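Local coordinates for protein SPD1 nuclease (Streptococcus pyogenes, PDB 2XGR) that is a prophage-encoded extracellular endonuclease that cleaves DNA, probably with the help of a metal ion, as in related nucleases of the His-Me finger group, at residues A[75-80]-A[178-183]; A[199-204]-A[226-231]. All blocks are in the same frame, centred on the assembly; numbering follows the deposited sequence.

Contact 1: residues A[75-80]-A[178-183]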
loop_
_atom_site.group_PDB
_atom_site.type_symbol
_atom_site.label_atom_id
_atom_site.label_comp_id
_atom_site.label_asym_id
_atom_site.label_seq_id
_atom_site.Cartn_x
_atom_site.Cartn_y
_atom_site.Cartn_z
ATOM N N PHE A 75 -3.164 6.278 -8.664
ATOM C CA PHE A 75 -3.419 5.596 -7.353
ATOM C C PHE A 75 -3.837 4.168 -7.611
ATOM O O PHE A 75 -4.341 3.873 -8.686
ATOM C CB PHE A 75 -4.547 6.287 -6.514
ATOM C CG PHE A 75 -5.926 6.229 -7.161
ATOM C CD1 PHE A 75 -6.839 5.156 -6.884
ATOM C CD2 PHE A 75 -6.365 7.298 -7.961
ATOM C CE1 PHE A 75 -8.135 5.130 -7.527
ATOM C CE2 PHE A 75 -7.652 7.296 -8.504
ATOM C CZ PHE A 75 -8.529 6.224 -8.298
ATOM N N SER A 76 -3.833 3.339 -6.565
ATOM C CA SER A 76 -4.456 2.022 -6.696
ATOM C C SER A 76 -5.198 1.775 -5.344
ATOM O O SER A 76 -4.667 2.084 -4.261
ATOM C CB SER A 76 -3.327 1.005 -6.853
ATOM O OG SER A 76 -3.922 -0.297 -6.922
ATOM N N HIS A 77 -6.464 1.345 -5.402
ATOM C CA HIS A 77 -7.349 1.343 -4.232
ATOM C C HIS A 77 -8.096 0.015 -4.201
ATOM O O HIS A 77 -8.758 -0.365 -5.196
ATOM C CB HIS A 77 -8.336 2.488 -4.329
ATOM C CG HIS A 77 -8.928 2.942 -3.009
ATOM N ND1 HIS A 77 -9.048 2.166 -1.876
ATOM C CD2 HIS A 77 -9.554 4.122 -2.727
ATOM C CE1 HIS A 77 -9.634 2.894 -0.904
ATOM N NE2 HIS A 77 -9.980 4.063 -1.428
ATOM N N ILE A 78 -7.910 -0.764 -3.128
ATOM C CA ILE A 78 -8.568 -2.076 -3.064
ATOM C C ILE A 78 -9.463 -2.165 -1.834
ATOM O O ILE A 78 -9.217 -1.509 -0.794
ATOM C CB ILE A 78 -7.468 -3.183 -3.093
ATOM C CG1 ILE A 78 -8.053 -4.589 -3.403
ATOM C CG2 ILE A 78 -6.607 -3.198 -1.775
ATOM C CD1 ILE A 78 -6.896 -5.627 -3.748
ATOM N N GLN A 79 -10.483 -3.007 -1.925
ATOM C CA GLN A 79 -11.237 -3.326 -0.714
ATOM C C GLN A 79 -11.476 -4.843 -0.787
ATOM O O GLN A 79 -12.012 -5.341 -1.794
ATOM C CB GLN A 79 -12.516 -2.464 -0.660
ATOM C CG GLN A 79 -13.192 -2.599 0.717
ATOM C CD GLN A 79 -14.406 -1.748 0.837
ATOM O OE1 GLN A 79 -15.529 -2.287 0.856
ATOM N NE2 GLN A 79 -14.219 -0.409 0.885
ATOM N N LEU A 80 -10.910 -5.585 0.175
ATOM C CA LEU A 80 -10.898 -7.068 0.011
ATOM C C LEU A 80 -10.990 -7.764 1.353
ATOM O O LEU A 80 -10.698 -7.140 2.418
ATOM C CB LEU A 80 -9.620 -7.529 -0.785
ATOM C CG LEU A 80 -8.319 -7.650 0.053
ATOM C CD1 LEU A 80 -7.263 -8.540 -0.637
ATOM C CD2 LEU A 80 -7.711 -6.167 0.372
ATOM N N TRP A 178 -13.050 -6.672 6.290
ATOM C CA TRP A 178 -12.501 -6.175 5.009
ATOM C C TRP A 178 -11.386 -5.207 5.307
ATOM O O TRP A 178 -11.406 -4.539 6.335
ATOM C CB TRP A 178 -13.560 -5.367 4.278
ATOM C CG TRP A 178 -14.747 -6.223 3.891
ATOM C CD1 TRP A 178 -15.797 -6.622 4.700
ATOM C CD2 TRP A 178 -14.986 -6.792 2.595
ATOM N NE1 TRP A 178 -16.670 -7.460 3.966
ATOM C CE2 TRP A 178 -16.182 -7.573 2.684
ATOM C CE3 TRP A 178 -14.267 -6.771 1.374
ATOM C CZ2 TRP A 178 -16.693 -8.268 1.575
ATOM C CZ3 TRP A 178 -14.811 -7.431 0.273
ATOM C CH2 TRP A 178 -15.986 -8.200 0.393
ATOM N N LEU A 179 -10.421 -5.160 4.407
ATOM C CA LEU A 179 -9.386 -4.111 4.414
ATOM C C LEU A 179 -9.679 -3.170 3.268
ATOM O O LEU A 179 -9.852 -3.620 2.101
ATOM C CB LEU A 179 -8.045 -4.799 4.194
ATOM C CG LEU A 179 -6.878 -3.803 3.900
ATOM C CD1 LEU A 179 -6.636 -2.813 5.116
ATOM C CD2 LEU A 179 -5.575 -4.588 3.537
ATOM N N ASP A 180 -9.713 -1.863 3.554
ATOM C CA ASP A 180 -9.769 -0.883 2.479
ATOM C C ASP A 180 -8.372 -0.284 2.476
ATOM O O ASP A 180 -7.897 0.275 3.486
ATOM C CB ASP A 180 -10.854 0.190 2.795
ATOM C CG ASP A 180 -10.932 1.274 1.724
ATOM O OD1 ASP A 180 -9.998 2.070 1.612
ATOM O OD2 ASP A 180 -11.928 1.248 0.942
ATOM N N TYR A 181 -7.704 -0.317 1.315
ATOM C CA TYR A 181 -6.315 0.046 1.292
ATOM C C TYR A 181 -6.020 0.799 -0.014
ATOM O O TYR A 181 -6.266 0.289 -1.113
ATOM C CB TYR A 181 -5.483 -1.284 1.367
ATOM C CG TYR A 181 -3.969 -1.173 1.186
ATOM C CD1 TYR A 181 -3.201 -0.158 1.820
ATOM C CD2 TYR A 181 -3.289 -2.061 0.363
ATOM C CE1 TYR A 181 -1.792 -0.095 1.640
ATOM C CE2 TYR A 181 -1.875 -1.991 0.157
ATOM C CZ TYR A 181 -1.152 -1.006 0.823
ATOM O OH TYR A 181 0.209 -0.990 0.662
ATOM N N LYS A 182 -5.498 2.026 0.118
ATOM C CA LYS A 182 -5.246 2.870 -1.054
ATOM C C LYS A 182 -3.774 3.241 -1.022
ATOM O O LYS A 182 -3.256 3.627 0.044
ATOM C CB LYS A 182 -6.118 4.143 -0.953
ATOM C CG LYS A 182 -5.985 4.956 -2.265
ATOM C CD LYS A 182 -6.760 6.316 -2.146
ATOM C CE LYS A 182 -6.689 7.071 -3.470
ATOM N NZ LYS A 182 -7.454 8.362 -3.233
ATOM N N VAL A 183 -3.097 3.095 -2.165
ATOM C CA VAL A 183 -1.689 3.477 -2.280
ATOM C C VAL A 183 -1.596 4.572 -3.347
ATOM O O VAL A 183 -2.019 4.407 -4.499
ATOM C CB VAL A 183 -0.801 2.236 -2.639
ATOM C CG1 VAL A 183 0.691 2.688 -2.768
ATOM C CG2 VAL A 183 -1.000 1.144 -1.522
#

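Contact 2: residues A[199-204]-A[226-231]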
loop_
_atom_site.group_PDB
_atom_site.type_symbol
_atom_site.label_atom_id
_atom_site.label_comp_id
_atom_site.label_asym_id
_atom_site.label_seq_id
_atom_site.Cartn_x
_atom_site.Cartn_y
_atom_site.Cartn_z
ATOM N N LEU A 199 0.433 5.260 1.957
ATOM C CA LEU A 199 -0.362 4.103 2.195
ATOM C C LEU A 199 -1.495 4.501 3.118
ATOM O O LEU A 199 -1.241 5.008 4.199
ATOM C CB LEU A 199 0.499 3.041 2.980
ATOM C CG LEU A 199 1.585 2.325 2.145
ATOM C CD1 LEU A 199 2.777 3.280 1.814
ATOM C CD2 LEU A 199 2.107 1.111 2.944
ATOM N N GLN A 200 -2.738 4.150 2.770
ATOM C CA GLN A 200 -3.917 4.552 3.563
ATOM C C GLN A 200 -4.760 3.307 3.842
ATOM O O GLN A 200 -5.114 2.568 2.911
ATOM C CB GLN A 200 -4.810 5.527 2.733
ATOM C CG GLN A 200 -6.031 5.978 3.492
ATOM C CD GLN A 200 -6.965 6.677 2.560
ATOM O OE1 GLN A 200 -6.734 7.845 2.217
ATOM N NE2 GLN A 200 -7.934 5.916 1.991
ATOM N N TYR A 201 -5.021 3.008 5.106
ATOM C CA TYR A 201 -5.729 1.767 5.368
ATOM C C TYR A 201 -6.672 1.870 6.556
ATOM O O TYR A 201 -6.433 2.632 7.524
ATOM C CB TYR A 201 -4.737 0.564 5.590
ATOM C CG TYR A 201 -3.608 0.872 6.547
ATOM C CD1 TYR A 201 -3.764 0.720 7.927
ATOM C CD2 TYR A 201 -2.369 1.334 6.057
ATOM C CE1 TYR A 201 -2.653 0.948 8.815
ATOM C CE2 TYR A 201 -1.288 1.578 6.978
ATOM C CZ TYR A 201 -1.453 1.334 8.325
ATOM O OH TYR A 201 -0.376 1.595 9.164
ATOM N N VAL A 202 -7.748 1.096 6.468
ATOM C CA VAL A 202 -8.699 0.997 7.596
ATOM C C VAL A 202 -9.425 -0.318 7.395
ATOM O O VAL A 202 -9.478 -0.819 6.238
ATOM C CB VAL A 202 -9.655 2.152 7.614
ATOM C CG1 VAL A 202 -10.589 2.100 6.348
ATOM C CG2 VAL A 202 -10.551 2.195 8.950
ATOM N N GLY A 203 -9.947 -0.898 8.480
ATOM C CA GLY A 203 -10.715 -2.163 8.350
ATOM C C GLY A 203 -12.214 -1.821 8.343
ATOM O O GLY A 203 -12.620 -0.702 8.724
ATOM N N ILE A 204 -13.022 -2.736 7.797
ATOM C CA ILE A 204 -14.479 -2.553 7.835
ATOM C C ILE A 204 -15.113 -3.881 8.309
ATOM O O ILE A 204 -14.753 -4.955 7.828
ATOM C CB ILE A 204 -15.030 -2.224 6.441
ATOM C CG1 ILE A 204 -14.356 -0.955 5.881
ATOM C CG2 ILE A 204 -16.582 -1.845 6.544
ATOM C CD1 ILE A 204 -14.813 -0.588 4.415
ATOM N N GLY A 226 -10.506 7.629 12.074
ATOM C CA GLY A 226 -9.826 6.410 12.324
ATOM C C GLY A 226 -9.100 5.752 11.134
ATOM O O GLY A 226 -8.619 4.642 11.283
ATOM N N VAL A 227 -9.032 6.462 10.011
ATOM C CA VAL A 227 -8.334 5.952 8.799
ATOM C C VAL A 227 -6.854 6.319 8.973
ATOM O O VAL A 227 -6.527 7.447 9.343
ATOM C CB VAL A 227 -8.906 6.656 7.574
ATOM C CG1 VAL A 227 -8.116 6.207 6.250
ATOM C CG2 VAL A 227 -10.404 6.306 7.502
ATOM N N THR A 228 -5.952 5.355 8.720
ATOM C CA THR A 228 -4.506 5.543 8.962
ATOM C C THR A 228 -3.771 5.793 7.672
ATOM O O THR A 228 -4.122 5.193 6.667
ATOM C CB THR A 228 -3.918 4.292 9.599
ATOM O OG1 THR A 228 -4.550 4.070 10.858
ATOM C CG2 THR A 228 -2.410 4.440 9.930
ATOM N N THR A 229 -2.875 6.777 7.690
ATOM C CA THR A 229 -2.037 7.051 6.527
ATOM C C THR A 229 -0.585 6.997 6.959
ATOM O O THR A 229 -0.227 7.557 7.991
ATOM C CB THR A 229 -2.364 8.445 5.973
ATOM O OG1 THR A 229 -3.769 8.520 5.670
ATOM C CG2 THR A 229 -1.550 8.775 4.643
ATOM N N VAL A 230 0.248 6.370 6.126
ATOM C CA VAL A 230 1.700 6.269 6.349
ATOM C C VAL A 230 2.343 6.873 5.103
ATOM O O VAL A 230 1.941 6.515 3.961
ATOM C CB VAL A 230 2.082 4.739 6.474
ATOM C CG1 VAL A 230 3.592 4.660 6.385
ATOM C CG2 VAL A 230 1.595 4.242 7.831
ATOM N N ILE A 231 3.285 7.816 5.264
ATOM C CA ILE A 231 3.960 8.399 4.079
ATOM C C ILE A 231 5.398 7.894 4.065
ATOM O O ILE A 231 6.154 8.092 5.035
ATOM C CB ILE A 231 3.958 9.988 4.116
ATOM C CG1 ILE A 231 2.524 10.490 4.096
ATOM C CG2 ILE A 231 4.816 10.571 2.932
ATOM C CD1 ILE A 231 2.368 12.009 4.363
HETATM O O HOH W 1 -5.015 9.427 3.615
HETATM O O HOH W 2 -6.870 2.541 10.270
#

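Contact 1: residues A[75-80]-A[178-183]
The imidazole of H77 carries the aliphatic stem of K182 on one face, with K182 CB 3.6 Å from the centroid of the H77 ring, nearly straight above its centre. The two residues face each other in the antiparallel pairing of strands 76-80 and 178-186, part of the large sheet of this nuclease of the DNA/RNA non-specific endonuclease family. Fully extended beyond the imidazole, K182 reaches the F75 ring, where its NZ stands 5.0 Å from the F75 centroid and over the face in a cation-pi contact; a lysine thus serves both rings, its methylenes covering one and its ammonium the other. The W178 indole turns its edge to the Q79-L80 peptide, which lies near the ring plane, while F56 meets the indole edge-to-face.

S76, I78 and L80 form hydrogen-bonded pairs with V183, Y181 and L179; I78 N, for instance, donates to Y181 O at 2.8 Å. Side chains alternate: L80 and L179 lie side by side and pack on helix 160-173, where Y181 also sends its hydroxyl to E164, whereas H77, Q79, D180 and K182 occupy the other face. There polar ends need partners, and the 52-54 backbone supplies some: K52 O for H77 NE2, L54 N for D180 OD2, and L54 O for the second bond of Q79 NE2. Q79 has the length to cross to D180: its NE2 bonds OD2 at 2.8 Å, within 2° of the Q79 amide plane and on the carboxylate's anti lone pair.

Contact 2: residues A[199-204]-A[226-231]
L199 and V230, and then Y201 and T228, are hydrogen-bonded pairs, each exchanging two backbone bonds. Those of the first pair are both 2.8 Å, L199 N to V230 O and V230 N to L199 O, whereas T228 N to Y201 O is longer at 3.0 Å. Between them Q200 faces T229 as a non-hydrogen-bonded pair.

Apolar contact centres on the Y201 ring. With CG set between its backbone N and carbonyl carbon (chi1 48°), the phenol swings across to the neighbouring strand and takes T228 over one face: T228 CB lies 4.1 Å from the Y201 centroid, a CH-pi contact, and the methyl CG2 rests against CZ. From the branched V230, CG2 lies 4.0 Å from Y201 CE2. The Y201 hydroxyl hydrogen-bonds E220.

The ladder joins strand 196-204 of the nuclease sheet to strand 228-233, an antiparallel neighbour, and the L199, Y201 and V230 side chains meet helix 160-173 on one side. On the other, V227 CG1 sits 3.5 Å from Q200 CG, so that the glutamine's methylenes act as an apolar surface while its NE2 bonds K52 O.

Two waters bridge polar atoms of the two segments. One donates to Q200 OE1, and its oxygen lies 2.6 Å from T229 OG1 in a second hydrogen bond. The other donates to Y201 O and G226 O and accepts from T228 OG1, here a threonine using its methyl for the ring and its hydroxyl for water. G226 has a positive phi of 86° at which a side chain would jam against the preceding carbonyl; its own oxygen, 2.9 Å from that second water, is bonded by T212 OG1 as well.

How the contacts relate
Contact 1 and contact 2 are two adjoining strand pairings of one sheet, both largely buried: strand 178-186 of the first is the direct neighbour of strand 196-204 of the second, and their backbones probably bond K182 O to Q200 N and W178 O to I204 N. Helix 160-173 covers side chains of both on a shared face, and K52 O on the other face serves H77 and Q200 alike. Their chemistry differs. Contact 1, with the larger interface, pairs charged and amide groups directly and uses a lysine over rings. Contact 2 has a single aromatic ring, leans on beta-branched residues, and links some polar atoms through water.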